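Local coordinates for protein 2-pyrone-4,6-dicarboxylic acid hydrolase, putative (Pseudomonas putida, PDB 2FFI) that probably hydrolyses the lactone ring of 2-pyrone-4,6-dicarboxylate, as a TIM-barrel member of the amidohydrolase family, at residues D92-Q95 and A96-A99; L142-Q145 and V146-P150; C260-Q263 and L264-A267. All blocks are in the same frame, centred on the assembly; numbering follows the deposited sequence.

Interaction 1. Residues D92-Q95 and A96-A99; sequences DVEQ and ATLA
E94 folds its side chain over the first turn of helix 95-102 and meets A96 and T97, three residues or fewer further along the chain. E94 CB stays at the margin, with A96 N the nearest atom at 4.2 Å. E94 CG rests on the methyl of A96, 3.7 Å from A96 CB, and is placed between the backbone N and the carbonyl carbon by a chi1 of 76°. A second bend, at chi2, turns the chain across T97 at about a right angle, bringing CD and both carboxylate oxygens beside the T97 methyl CG2. E94 OE2 is also 3.4 Å from T97 OG1. That hydroxyl stands as far from the E94 carbonyl oxygen, and its single proton could make a weak bond to either acceptor. The backbone N of T97 adds a weak bond to E94 O, 3.1 Å long and bent, so E94, the N-cap residue, takes part through both its main chain and its side chain. One residue further on, the regular helical pattern begins: A99 N donates to Q95 O over 2.9 Å. Apart from these polar contacts there is an apolar pair. V93 points toward the helix, and its CG1 packs against CD1 of L98 at 3.5 Å, the two side chains crossing obliquely. L98 is the buried member and also touches R132 of helix 127-136; A99 touches Q136 of the same helix. V93 immediately precedes the N-cap and L98 is the fourth residue after it, so their contact is a hydrophobic staple, bracketing the N-terminal end of an outer helix of the TIM barrel.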
loop_
_atom_site.group_PDB
_atom_site.type_symbol
_atom_site.label_atom_id
_atom_site.label_comp_id
_atom_site.label_asym_id
_atom_site.label_seq_id
_atom_site.Cartn_x
_atom_site.Cartn_y
_atom_site.Cartn_z
ATOM N N ASP A 92 -4.129 7.452 20.208
ATOM C CA ASP A 92 -4.032 6.452 21.264
ATOM C C ASP A 92 -5.109 5.368 21.176
ATOM O O ASP A 92 -6.298 5.623 21.377
ATOM C CB ASP A 92 -4.057 7.132 22.642
ATOM C CG ASP A 92 -5.069 8.278 22.726
ATOM O OD1 ASP A 92 -6.295 8.013 22.717
ATOM O OD2 ASP A 92 -4.633 9.455 22.803
ATOM N N VAL A 93 -4.676 4.148 20.871
ATOM C CA VAL A 93 -5.587 3.017 20.735
ATOM C C VAL A 93 -5.111 1.853 21.591
ATOM O O VAL A 93 -3.911 1.613 21.713
ATOM C CB VAL A 93 -5.664 2.559 19.269
ATOM C CG1 VAL A 93 -6.719 1.479 19.124
ATOM C CG2 VAL A 93 -5.989 3.743 18.374
ATOM N N GLU A 94 -6.050 1.111 22.163
ATOM C CA GLU A 94 -5.681 -0.004 23.020
ATOM C C GLU A 94 -5.460 -1.331 22.288
ATOM O O GLU A 94 -6.107 -1.610 21.281
ATOM C CB GLU A 94 -6.733 -0.172 24.122
ATOM C CG GLU A 94 -8.053 -0.829 23.702
ATOM C CD GLU A 94 -8.919 0.018 22.776
ATOM O OE1 GLU A 94 -10.153 0.096 23.041
ATOM O OE2 GLU A 94 -8.383 0.584 21.788
ATOM N N GLN A 95 -4.535 -2.144 22.797
ATOM C CA GLN A 95 -4.238 -3.437 22.186
ATOM C C GLN A 95 -5.494 -4.257 21.940
ATOM O O GLN A 95 -5.585 -4.995 20.957
ATOM C CB GLN A 95 -3.301 -4.255 23.066
ATOM C CG GLN A 95 -1.894 -3.724 23.155
ATOM C CD GLN A 95 -1.076 -3.957 21.904
ATOM O OE1 GLN A 95 0.131 -3.743 21.910
ATOM N NE2 GLN A 95 -1.723 -4.384 20.825
ATOM N N ALA A 96 -6.463 -4.143 22.835
ATOM C CA ALA A 96 -7.689 -4.896 22.661
ATOM C C ALA A 96 -8.253 -4.755 21.242
ATOM O O ALA A 96 -8.525 -5.758 20.590
ATOM C CB ALA A 96 -8.725 -4.458 23.687
ATOM N N THR A 97 -8.421 -3.530 20.745
ATOM C CA THR A 97 -8.991 -3.398 19.414
ATOM C C THR A 97 -8.041 -3.852 18.307
ATOM O O THR A 97 -8.504 -4.337 17.276
ATOM C CB THR A 97 -9.496 -1.956 19.120
ATOM O OG1 THR A 97 -8.392 -1.080 18.879
ATOM C CG2 THR A 97 -10.311 -1.445 20.278
ATOM N N LEU A 98 -6.727 -3.710 18.511
ATOM C CA LEU A 98 -5.763 -4.137 17.495
ATOM C C LEU A 98 -5.803 -5.658 17.311
ATOM O O LEU A 98 -5.712 -6.165 16.193
ATOM C CB LEU A 98 -4.337 -3.711 17.869
ATOM C CG LEU A 98 -3.927 -2.242 17.706
ATOM C CD1 LEU A 98 -4.778 -1.381 18.605
ATOM C CD2 LEU A 98 -2.451 -2.069 18.058
ATOM N N ALA A 99 -5.947 -6.382 18.413
ATOM C CA ALA A 99 -6.003 -7.828 18.363
ATOM C C ALA A 99 -7.238 -8.239 17.609
ATOM O O ALA A 99 -7.158 -9.039 16.683
ATOM C CB ALA A 99 -6.036 -8.387 19.760
#

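Interaction 2. Residues L142-Q145 and V146-P150; sequences LHRQ and VADIP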
loop_
_atom_site.group_PDB
_atom_site.type_symbol
_atom_site.label_atom_id
_atom_site.label_comp_id
_atom_site.label_asym_id
_atom_site.label_seq_id
_atom_site.Cartn_x
_atom_site.Cartn_y
_atom_site.Cartn_z
ATOM N N LEU A 142 3.757 3.765 4.625
ATOM C CA LEU A 142 4.062 5.168 4.395
ATOM C C LEU A 142 3.601 5.620 3.013
ATOM O O LEU A 142 3.566 4.838 2.065
ATOM C CB LEU A 142 5.564 5.415 4.541
ATOM C CG LEU A 142 6.097 5.911 5.888
ATOM C CD1 LEU A 142 5.092 5.684 6.991
ATOM C CD2 LEU A 142 7.411 5.216 6.179
ATOM N N HIS A 143 3.231 6.889 2.919
ATOM C CA HIS A 143 2.785 7.464 1.673
ATOM C C HIS A 143 3.105 8.957 1.681
ATOM O O HIS A 143 2.368 9.745 2.266
ATOM C CB HIS A 143 1.290 7.236 1.522
ATOM C CG HIS A 143 0.730 7.779 0.246
ATOM N ND1 HIS A 143 1.487 7.932 -0.895
ATOM C CD2 HIS A 143 -0.518 8.196 -0.074
ATOM C CE1 HIS A 143 0.731 8.422 -1.865
ATOM N NE2 HIS A 143 -0.490 8.589 -1.389
ATOM N N ARG A 144 4.214 9.341 1.053
ATOM C CA ARG A 144 4.601 10.747 1.006
ATOM C C ARG A 144 5.717 10.968 -0.012
ATOM O O ARG A 144 6.308 10.000 -0.485
ATOM C CB ARG A 144 5.047 11.215 2.393
ATOM C CG ARG A 144 4.822 12.703 2.627
ATOM C CD ARG A 144 5.189 13.105 4.043
ATOM N NE ARG A 144 4.492 14.323 4.470
ATOM C CZ ARG A 144 4.703 15.530 3.958
ATOM N NH1 ARG A 144 5.598 15.703 2.991
ATOM N NH2 ARG A 144 4.016 16.562 4.421
ATOM N N GLN A 145 6.014 12.224 -0.355
ATOM C CA GLN A 145 7.063 12.491 -1.349
ATOM C C GLN A 145 8.320 11.731 -0.989
ATOM O O GLN A 145 8.673 11.671 0.183
ATOM C CB GLN A 145 7.445 13.972 -1.422
ATOM C CG GLN A 145 6.321 14.963 -1.530
ATOM C CD GLN A 145 5.848 15.405 -0.182
ATOM O OE1 GLN A 145 4.980 14.784 0.421
ATOM N NE2 GLN A 145 6.439 16.475 0.317
ATOM N N VAL A 146 9.021 11.197 -1.983
ATOM C CA VAL A 146 10.240 10.447 -1.698
ATOM C C VAL A 146 11.192 11.262 -0.846
ATOM O O VAL A 146 11.974 10.699 -0.081
ATOM C CB VAL A 146 11.006 10.050 -2.967
ATOM C CG1 VAL A 146 11.654 11.267 -3.599
ATOM C CG2 VAL A 146 12.065 9.029 -2.613
ATOM N N ALA A 147 11.117 12.585 -0.983
ATOM C CA ALA A 147 11.992 13.491 -0.246
ATOM C C ALA A 147 11.900 13.300 1.258
ATOM O O ALA A 147 12.905 13.425 1.957
ATOM C CB ALA A 147 11.678 14.928 -0.610
ATOM N N ASP A 148 10.707 12.969 1.750
ATOM C CA ASP A 148 10.495 12.775 3.183
ATOM C C ASP A 148 10.531 11.318 3.661
ATOM O O ASP A 148 10.598 11.051 4.868
ATOM C CB ASP A 148 9.172 13.419 3.592
ATOM C CG ASP A 148 9.257 14.924 3.617
ATOM O OD1 ASP A 148 8.324 15.591 3.100
ATOM O OD2 ASP A 148 10.266 15.443 4.160
ATOM N N ILE A 149 10.510 10.377 2.722
ATOM C CA ILE A 149 10.535 8.964 3.068
ATOM C C ILE A 149 11.710 8.558 3.957
ATOM O O ILE A 149 11.502 8.055 5.057
ATOM C CB ILE A 149 10.516 8.100 1.790
ATOM C CG1 ILE A 149 9.204 8.332 1.055
ATOM C CG2 ILE A 149 10.673 6.624 2.123
ATOM C CD1 ILE A 149 7.995 8.078 1.898
ATOM N N PRO A 150 12.958 8.771 3.503
ATOM C CA PRO A 150 14.102 8.387 4.343
ATOM C C PRO A 150 14.085 8.936 5.777
ATOM O O PRO A 150 14.714 8.365 6.669
ATOM C CB PRO A 150 15.308 8.885 3.545
ATOM C CG PRO A 150 14.749 10.037 2.752
ATOM C CD PRO A 150 13.409 9.488 2.299
#
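R144 and D148 carry the charged part of this turn: NH1 of R144 forms a salt bridge to OD1 of D148, 2.7 Å away. The arginine chain starts with CG anti to the backbone N (chi1 -152°) and stays extended as far as NE, running past D148 so that its CD lies 4.0 Å from D148 CB. The guanidinium and carboxylate planes stand 75° apart, so the acid meets the arginine through a single oxygen and not as a flat, two-pronged pair. The other terminal nitrogen, NH2, is bonded to the backbone oxygen of Q116, so the guanidinium bridges two loops and its rotation is probably restrained by the two partners. The side chain of Q145 lies next to D148 and points the same way, their amide and carboxylate planes almost perpendicular. Backbone bonds centre on the carbonyl of Q145. D148 N bonds Q145 O over 2.9 Å, and I149 N adds a weak bond of 3.4 Å to the same oxygen. V146 and A147, in between, have helical backbone angles. The segment is a strand-to-helix connection of the (beta/alpha)8 barrel, leading from the C-terminal end of strand 139-142 into helix 149-156; loops at this end of the strands hold the active site in TIM-barrel enzymes. The apolar contact is slight: I149 CD1 lies against the backbone, 3.5 Å from R144 O, and just reaches L142 CB at 4.5 Å. L142 is also buried against L152, V153 and L156 of helix 149-156, while I149 touches I165 of strand 163-165. H143, pointing away from the turn, packs edge-to-face with H167 from the loop after the next strand.

Interaction 3. Residues C260-Q263 and L264-A267; sequences CSAQ and LRQA
C260 and R265 make the close side of this helix start. CB of C260 points toward the helix and lies 3.6 Å from R265 CG and 4.1 Å from L264 CB. The arginine chain bends at chi2 and chi3 and doubles back along the backbone, carrying NH1 to the carbonyl oxygen of C260 at 2.8 Å. That oxygen lies in the guanidinium plane, at its edge, although the N-H...O angle is only 143°. R265 is gripped at its backbone as well: its N bonds S261 O over 3.2 Å, nearly straight at 171°. On the same inner side, C260 touches L219 and L264 touches E223, both of helix 208-225, and A267 is buried beside A228. The outer side is looser. S261, A262, Q263 and Q266 are exposed, and there the backbone does most of the joining: Q266 N bonds A262 O at 3.3 Å and A267 N bonds Q263 O at 3.2 Å. With S261 at the N-cap, the arrangement is the N-terminal first turn of helix 262-276, with i to i+4 backbone bonds and the carbonyl before the N-cap tied back by an arginine of the helix.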
loop_
_atom_site.group_PDB
_atom_site.type_symbol
_atom_site.label_atom_id
_atom_site.label_comp_id
_atom_site.label_asym_id
_atom_site.label_seq_id
_atom_site.Cartn_x
_atom_site.Cartn_y
_atom_site.Cartn_z
ATOM N N CYS A 260 9.117 -7.530 -16.510
ATOM C CA CYS A 260 9.741 -8.265 -15.417
ATOM C C CYS A 260 9.857 -9.736 -15.769
ATOM O O CYS A 260 8.911 -10.330 -16.293
ATOM C CB CYS A 260 8.911 -8.132 -14.141
ATOM S SG CYS A 260 8.704 -6.437 -13.587
ATOM N N SER A 261 11.019 -10.321 -15.483
ATOM C CA SER A 261 11.240 -11.738 -15.754
ATOM C C SER A 261 10.231 -12.563 -14.956
ATOM O O SER A 261 9.700 -12.099 -13.953
ATOM C CB SER A 261 12.662 -12.140 -15.360
ATOM O OG SER A 261 12.868 -12.030 -13.968
ATOM N N ALA A 262 9.970 -13.786 -15.396
ATOM C CA ALA A 262 9.013 -14.636 -14.699
ATOM C C ALA A 262 9.260 -14.717 -13.185
ATOM O O ALA A 262 8.306 -14.779 -12.406
ATOM C CB ALA A 262 9.012 -16.031 -15.313
ATOM N N GLN A 263 10.526 -14.702 -12.768
ATOM C CA GLN A 263 10.868 -14.772 -11.341
ATOM C C GLN A 263 10.333 -13.608 -10.517
ATOM O O GLN A 263 9.647 -13.809 -9.514
ATOM C CB GLN A 263 12.381 -14.817 -11.139
ATOM C CG GLN A 263 13.033 -16.118 -11.494
ATOM C CD GLN A 263 14.394 -16.246 -10.871
ATOM O OE1 GLN A 263 14.536 -16.174 -9.650
ATOM N NE2 GLN A 263 15.409 -16.432 -11.703
ATOM N N LEU A 264 10.675 -12.395 -10.941
ATOM C CA LEU A 264 10.260 -11.175 -10.260
ATOM C C LEU A 264 8.749 -11.048 -10.207
ATOM O O LEU A 264 8.189 -10.639 -9.183
ATOM C CB LEU A 264 10.837 -9.950 -10.965
ATOM C CG LEU A 264 11.501 -8.889 -10.090
ATOM C CD1 LEU A 264 11.861 -7.699 -10.968
ATOM C CD2 LEU A 264 10.577 -8.475 -8.956
ATOM N N ARG A 265 8.089 -11.395 -11.308
ATOM C CA ARG A 265 6.632 -11.319 -11.374
ATOM C C ARG A 265 5.982 -12.186 -10.307
ATOM O O ARG A 265 4.939 -11.830 -9.769
ATOM C CB ARG A 265 6.112 -11.745 -12.760
ATOM C CG ARG A 265 6.511 -10.831 -13.921
ATOM C CD ARG A 265 5.440 -10.802 -15.008
ATOM N NE ARG A 265 5.094 -12.141 -15.477
ATOM C CZ ARG A 265 5.917 -12.928 -16.161
ATOM N NH1 ARG A 265 7.141 -12.500 -16.460
ATOM N NH2 ARG A 265 5.522 -14.142 -16.531
ATOM N N GLN A 266 6.590 -13.329 -10.013
ATOM C CA GLN A 266 6.041 -14.215 -9.002
ATOM C C GLN A 266 6.259 -13.611 -7.628
ATOM O O GLN A 266 5.490 -13.856 -6.702
ATOM C CB GLN A 266 6.673 -15.609 -9.105
ATOM C CG GLN A 266 6.204 -16.385 -10.342
ATOM C CD GLN A 266 4.706 -16.698 -10.304
ATOM O OE1 GLN A 266 4.247 -17.506 -9.480
ATOM N NE2 GLN A 266 3.935 -16.053 -11.191
ATOM N N ALA A 267 7.305 -12.803 -7.505
ATOM C CA ALA A 267 7.603 -12.132 -6.249
ATOM C C ALA A 267 6.672 -10.927 -6.096
ATOM O O ALA A 267 6.071 -10.731 -5.050
ATOM C CB ALA A 267 9.052 -11.668 -6.232
#

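From the N terminus the three contacts come strictly in series, each closing a short local turn; none nests in or crosses another. Interaction 1 opens helix 95-102, which leads on toward strand 108-110, the first of the five-stranded parallel sheet. Interaction 2 joins the second strand of that sheet, 139-142, to helix 149-156. Interaction 3 follows helix 248-258 and starts the last helix, 262-276. Interactions 1 and 3 lie at the surface on opposite sides of the chain's centre, their own centres about 37 Å apart. Interaction 2 sits deeper, its centre about 27 Å from that of interaction 1 and 26 Å from that of interaction 3.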